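Local coordinates for SAM-dependent methyltransferase (Streptococcus pneumoniae, PDB 3KR9), which probably transfers a methyl group from S-adenosylmethionine to N1 of adenine 22 in tRNA, at residues Q15-L20 and V85-I90; F135-E140 and L153-G158. One frame throughout, in Å; residues are numbered along the deposited sequence.

Contact 1 (Q15-L20 and V85-I90); sequences QGAILL and VSVITI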
loop_
_atom_site.group_PDB
_atom_site.type_symbol
_atom_site.label_atom_id
_atom_site.label_comp_id
_atom_site.label_asym_id
_atom_site.label_seq_id
_atom_site.Cartn_x
_atom_site.Cartn_y
_atom_site.Cartn_z
ATOM N N GLN A 15 -8.477 -7.089 -14.409
ATOM C CA GLN A 15 -8.302 -8.046 -15.497
ATOM C C GLN A 15 -7.998 -7.269 -16.733
ATOM O O GLN A 15 -8.659 -6.269 -17.001
ATOM C CB GLN A 15 -9.620 -8.867 -15.704
ATOM C CG GLN A 15 -9.572 -9.771 -16.937
ATOM C CD GLN A 15 -8.641 -10.944 -16.731
ATOM O OE1 GLN A 15 -8.606 -11.513 -15.647
ATOM N NE2 GLN A 15 -7.858 -11.293 -17.756
ATOM N N GLY A 16 -7.009 -7.694 -17.506
ATOM C CA GLY A 16 -6.626 -6.939 -18.712
ATOM C C GLY A 16 -5.706 -5.731 -18.474
ATOM O O GLY A 16 -5.315 -5.087 -19.414
ATOM N N ALA A 17 -5.356 -5.426 -17.225
ATOM C CA ALA A 17 -4.489 -4.234 -16.955
ATOM C C ALA A 17 -3.138 -4.269 -17.618
ATOM O O ALA A 17 -2.532 -5.345 -17.906
ATOM C CB ALA A 17 -4.304 -4.024 -15.398
ATOM N N ILE A 18 -2.622 -3.082 -17.879
ATOM C CA ILE A 18 -1.192 -2.913 -18.060
ATOM C C ILE A 18 -0.658 -2.396 -16.712
ATOM O O ILE A 18 -1.133 -1.367 -16.232
ATOM C CB ILE A 18 -0.887 -1.912 -19.171
ATOM C CG1 ILE A 18 -1.290 -2.498 -20.543
ATOM C CG2 ILE A 18 0.601 -1.538 -19.152
ATOM C CD1 ILE A 18 -0.713 -1.719 -21.696
ATOM N N LEU A 19 0.283 -3.126 -16.088
ATOM C CA LEU A 19 0.658 -2.880 -14.683
ATOM C C LEU A 19 2.023 -2.217 -14.541
ATOM O O LEU A 19 2.992 -2.677 -15.157
ATOM C CB LEU A 19 0.698 -4.214 -13.932
ATOM C CG LEU A 19 1.143 -4.311 -12.455
ATOM C CD1 LEU A 19 0.285 -3.550 -11.454
ATOM C CD2 LEU A 19 1.445 -5.782 -11.919
ATOM N N LEU A 20 2.131 -1.210 -13.684
ATOM C CA LEU A 20 3.469 -0.808 -13.213
ATOM C C LEU A 20 3.611 -1.286 -11.775
ATOM O O LEU A 20 2.781 -0.928 -10.934
ATOM C CB LEU A 20 3.674 0.731 -13.295
ATOM C CG LEU A 20 4.853 1.268 -12.466
ATOM C CD1 LEU A 20 6.193 0.753 -13.146
ATOM C CD2 LEU A 20 4.874 2.816 -12.358
ATOM N N VAL A 85 -0.072 2.604 -18.835
ATOM C CA VAL A 85 -0.277 1.906 -17.577
ATOM C C VAL A 85 -1.674 2.205 -17.053
ATOM O O VAL A 85 -2.061 3.360 -16.996
ATOM C CB VAL A 85 0.835 2.341 -16.611
ATOM C CG1 VAL A 85 0.515 2.009 -15.119
ATOM C CG2 VAL A 85 2.137 1.700 -17.062
ATOM N N SER A 86 -2.437 1.188 -16.654
ATOM C CA SER A 86 -3.784 1.434 -16.107
ATOM C C SER A 86 -3.829 1.161 -14.603
ATOM O O SER A 86 -4.746 1.616 -13.912
ATOM C CB SER A 86 -4.854 0.574 -16.831
ATOM O OG SER A 86 -4.516 -0.827 -16.752
ATOM N N VAL A 87 -2.861 0.402 -14.096
ATOM C CA VAL A 87 -2.827 0.021 -12.644
ATOM C C VAL A 87 -1.370 0.122 -12.139
ATOM O O VAL A 87 -0.469 -0.246 -12.858
ATOM C CB VAL A 87 -3.338 -1.435 -12.424
ATOM C CG1 VAL A 87 -3.332 -1.848 -10.947
ATOM C CG2 VAL A 87 -4.765 -1.618 -13.026
ATOM N N ILE A 88 -1.164 0.627 -10.912
ATOM C CA ILE A 88 0.123 0.722 -10.304
ATOM C C ILE A 88 -0.031 0.104 -8.911
ATOM O O ILE A 88 -1.018 0.342 -8.212
ATOM C CB ILE A 88 0.582 2.201 -10.171
ATOM C CG1 ILE A 88 0.791 2.856 -11.558
ATOM C CG2 ILE A 88 1.902 2.298 -9.416
ATOM C CD1 ILE A 88 0.960 4.411 -11.420
ATOM N N THR A 89 0.901 -0.789 -8.586
ATOM C CA THR A 89 1.006 -1.366 -7.270
ATOM C C THR A 89 2.283 -0.782 -6.674
ATOM O O THR A 89 3.277 -0.667 -7.396
ATOM C CB THR A 89 1.178 -2.924 -7.386
ATOM O OG1 THR A 89 2.128 -3.240 -8.401
ATOM C CG2 THR A 89 -0.174 -3.602 -7.871
ATOM N N ILE A 90 2.256 -0.457 -5.379
ATOM C CA ILE A 90 3.408 0.016 -4.655
ATOM C C ILE A 90 3.210 -0.627 -3.289
ATOM O O ILE A 90 2.293 -0.265 -2.538
ATOM C CB ILE A 90 3.461 1.609 -4.470
ATOM C CG1 ILE A 90 3.200 2.331 -5.797
ATOM C CG2 ILE A 90 4.845 2.005 -3.867
ATOM C CD1 ILE A 90 3.357 3.936 -5.774
#

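Contact 2 (F135-E140 and L153-G158); sequences FQIVAE and LVVEAG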
loop_
_atom_site.group_PDB
_atom_site.type_symbol
_atom_site.label_atom_id
_atom_site.label_comp_id
_atom_site.label_asym_id
_atom_site.label_seq_id
_atom_site.Cartn_x
_atom_site.Cartn_y
_atom_site.Cartn_z
ATOM N N PHE A 135 -7.515 11.964 -4.693
ATOM C CA PHE A 135 -7.750 10.502 -4.775
ATOM C C PHE A 135 -8.765 10.040 -3.755
ATOM O O PHE A 135 -8.818 10.590 -2.639
ATOM C CB PHE A 135 -6.386 9.719 -4.583
ATOM C CG PHE A 135 -5.442 9.945 -5.679
ATOM C CD1 PHE A 135 -5.668 9.355 -6.924
ATOM C CD2 PHE A 135 -4.316 10.807 -5.508
ATOM C CE1 PHE A 135 -4.794 9.571 -7.979
ATOM C CE2 PHE A 135 -3.448 11.040 -6.554
ATOM C CZ PHE A 135 -3.662 10.454 -7.804
ATOM N N GLN A 136 -9.533 8.998 -4.088
ATOM C CA GLN A 136 -10.475 8.406 -3.127
ATOM C C GLN A 136 -10.154 6.923 -2.919
ATOM O O GLN A 136 -9.781 6.231 -3.837
ATOM C CB GLN A 136 -11.960 8.543 -3.596
ATOM C CG GLN A 136 -12.220 8.022 -5.018
ATOM C CD GLN A 136 -13.718 8.025 -5.432
ATOM O OE1 GLN A 136 -14.592 8.063 -4.591
ATOM N NE2 GLN A 136 -13.979 7.945 -6.735
ATOM N N ILE A 137 -10.354 6.447 -1.706
ATOM C CA ILE A 137 -10.180 5.055 -1.409
ATOM C C ILE A 137 -11.465 4.410 -1.841
ATOM O O ILE A 137 -12.564 4.954 -1.567
ATOM C CB ILE A 137 -9.865 4.877 0.083
ATOM C CG1 ILE A 137 -8.460 5.503 0.371
ATOM C CG2 ILE A 137 -9.896 3.398 0.500
ATOM C CD1 ILE A 137 -8.211 5.738 1.893
ATOM N N VAL A 138 -11.347 3.306 -2.565
ATOM C CA VAL A 138 -12.547 2.554 -3.012
ATOM C C VAL A 138 -12.578 1.127 -2.452
ATOM O O VAL A 138 -13.567 0.392 -2.650
ATOM C CB VAL A 138 -12.642 2.449 -4.556
ATOM C CG1 VAL A 138 -12.712 3.846 -5.235
ATOM C CG2 VAL A 138 -11.531 1.540 -5.111
ATOM N N ALA A 139 -11.533 0.730 -1.737
ATOM C CA ALA A 139 -11.520 -0.580 -1.070
ATOM C C ALA A 139 -10.303 -0.651 -0.144
ATOM O O ALA A 139 -9.277 0.046 -0.380
ATOM C CB ALA A 139 -11.472 -1.719 -2.126
ATOM N N GLU A 140 -10.422 -1.440 0.925
ATOM C CA GLU A 140 -9.289 -1.687 1.795
ATOM C C GLU A 140 -9.298 -3.128 2.265
ATOM O O GLU A 140 -10.371 -3.708 2.510
ATOM C CB GLU A 140 -9.304 -0.771 3.019
ATOM C CG GLU A 140 -9.365 0.723 2.728
ATOM C CD GLU A 140 -9.338 1.533 4.016
ATOM O OE1 GLU A 140 -10.221 1.291 4.854
ATOM O OE2 GLU A 140 -8.462 2.427 4.196
ATOM N N LEU A 153 -4.524 -0.417 0.447
ATOM C CA LEU A 153 -5.463 0.619 0.093
ATOM C C LEU A 153 -5.620 0.629 -1.413
ATOM O O LEU A 153 -4.613 0.647 -2.140
ATOM C CB LEU A 153 -4.946 1.990 0.512
ATOM C CG LEU A 153 -5.030 2.393 1.973
ATOM C CD1 LEU A 153 -4.578 1.285 2.937
ATOM C CD2 LEU A 153 -4.178 3.696 2.148
ATOM N N VAL A 154 -6.875 0.613 -1.879
ATOM C CA VAL A 154 -7.139 0.679 -3.326
ATOM C C VAL A 154 -7.719 2.066 -3.607
ATOM O O VAL A 154 -8.594 2.513 -2.899
ATOM C CB VAL A 154 -8.175 -0.366 -3.797
ATOM C CG1 VAL A 154 -8.228 -0.382 -5.360
ATOM C CG2 VAL A 154 -7.878 -1.819 -3.239
ATOM N N VAL A 155 -7.261 2.733 -4.657
ATOM C CA VAL A 155 -7.470 4.151 -4.774
ATOM C C VAL A 155 -7.750 4.430 -6.206
ATOM O O VAL A 155 -7.149 3.796 -7.111
ATOM C CB VAL A 155 -6.154 4.922 -4.382
ATOM C CG1 VAL A 155 -6.335 6.428 -4.601
ATOM C CG2 VAL A 155 -5.748 4.568 -2.925
ATOM N N GLU A 156 -8.684 5.348 -6.446
ATOM C CA GLU A 156 -8.922 5.788 -7.810
ATOM C C GLU A 156 -9.127 7.299 -7.726
ATOM O O GLU A 156 -9.248 7.821 -6.631
ATOM C CB GLU A 156 -10.159 5.055 -8.382
ATOM C CG GLU A 156 -9.934 3.528 -8.325
ATOM C CD GLU A 156 -11.099 2.699 -8.879
ATOM O OE1 GLU A 156 -12.238 3.198 -8.927
ATOM O OE2 GLU A 156 -10.859 1.548 -9.287
ATOM N N ALA A 157 -9.131 7.978 -8.856
ATOM C CA ALA A 157 -9.244 9.448 -8.898
ATOM C C ALA A 157 -10.590 9.861 -8.377
ATOM O O ALA A 157 -11.599 9.260 -8.773
ATOM C CB ALA A 157 -9.079 9.944 -10.388
ATOM N N GLY A 158 -10.641 10.876 -7.511
ATOM C CA GLY A 158 -11.950 11.412 -7.094
ATOM C C GLY A 158 -11.855 11.987 -5.714
ATOM O O GLY A 158 -10.845 11.823 -5.067
#

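Contact 1 (Q15-L20 and V85-I90)
Leu19 with Val87 and Leu20 with Ile88 are parallel bridges at the centre of a class I Rossmann-like methyltransferase sheet, joining strands 17-22 and 87-93. Leu20 N donates to Val87 O (2.9 Å), and Thr89 N donates to Leu20 O (3.0 Å). Nearer the start of the strands, two donors grip Ile18 O: Ser86 N at 2.9 Å in the carbonyl plane, and Val87 N at 3.3 Å, tilted 23° from it. A chi1 of 56° sets Ser86 OG between its backbone N and carbonyl carbon, where it accepts from Ile18 N, 3.2 Å from OG, a side chain standing in for a main-chain carbonyl. On the face of Leu20 and Ile88 these two side chains lie side by side, pointing the same way; Val85 CG1, from the loop before the strand, reaches Leu20 CB (3.9 Å). On the face of Leu19 and Val87, the Leu19 side chain crosses that of Thr89 at about a right angle, CD1 3.6 Å from OG1 and CG2. Ala17 CB and Val87 CG2 make a tight contact (3.4 Å). Thr89 OG1 is hydrogen-bonded to Asp21 OD1, which probably helps to fix this carboxylate where the cofactor-binding loop usually begins in class I methyltransferases.

Contact 2 (F135-E140 and L153-G158)
Phe135, Val154 and Gln136 bury the most surface where strand 135-145 pairs antiparallel with strand 148-157, the beta hairpin that closes one side of the Rossmann-like methyltransferase sheet. Phe135 CB sits 3.3 Å from Val155 CG1, and the two side chains cross at about a right angle. The phenyl ring carries Glu156 O at its edge, near the ring plane, and packs among Leu109, Leu115 and Leu130, which ties the start of the outermost strand to strand 114-119 and helix 123-132.

Val154 lies at a beta bulge, the register slipping by one residue between Ile137 and Ala139. Its carbonyl O accepts from Val138 N at 2.9 Å, the donor tilted 29° from the carbonyl plane, while its own N donates to Ala139 O. Each methyl has a different neighbour across the hairpin: CG1 meets Val138 CG2 and CG2 meets Ala139 CB, both at 3.8 Å. The added residue therefore gives Val154 two apolar partners. Val138 CG1 in turn touches Glu156 OE1, on a carboxylate whose OE2 is salt-bridged to Arg114.

Gln136 forms a backbone pair with Glu156: Gln136 N reaches Glu156 O at 2.8 Å, almost perfectly straight at 175°, and Glu156 N returns a bond to Gln136 O. A chi1 of 52°, which places Gln136 CG near both its N and its C, brings CG to 3.4 Å from Glu156 O, and the rest of the chain runs extended past Gly158 CA. At the tip, Gln136 NE2 makes a weak hydrogen bond of 3.4 Å to Ala157 O.

Contacts 1 and 2 belong to the same seven-stranded sheet, with centres 14 Å apart and nearest atoms about 7 Å apart. They do not touch: strand 114-119 runs between them, flanked by strand 87-93 of contact 1 and strand 148-157 of contact 2. Leu109 reaches both, packing on Ile88 and on Phe135. Along the chain they follow in series, the parallel pairing at the middle of the sheet closing before the antiparallel hairpin begins. Contact 1 leads toward Asp21 and the probable S-adenosylmethionine site, whereas 135-140 with 153-158 builds the far edge, where Glu140 OE1 accepts a hydrogen bond from Leu173 N and OE2 is salt-bridged to Arg127 NE of helix 123-132.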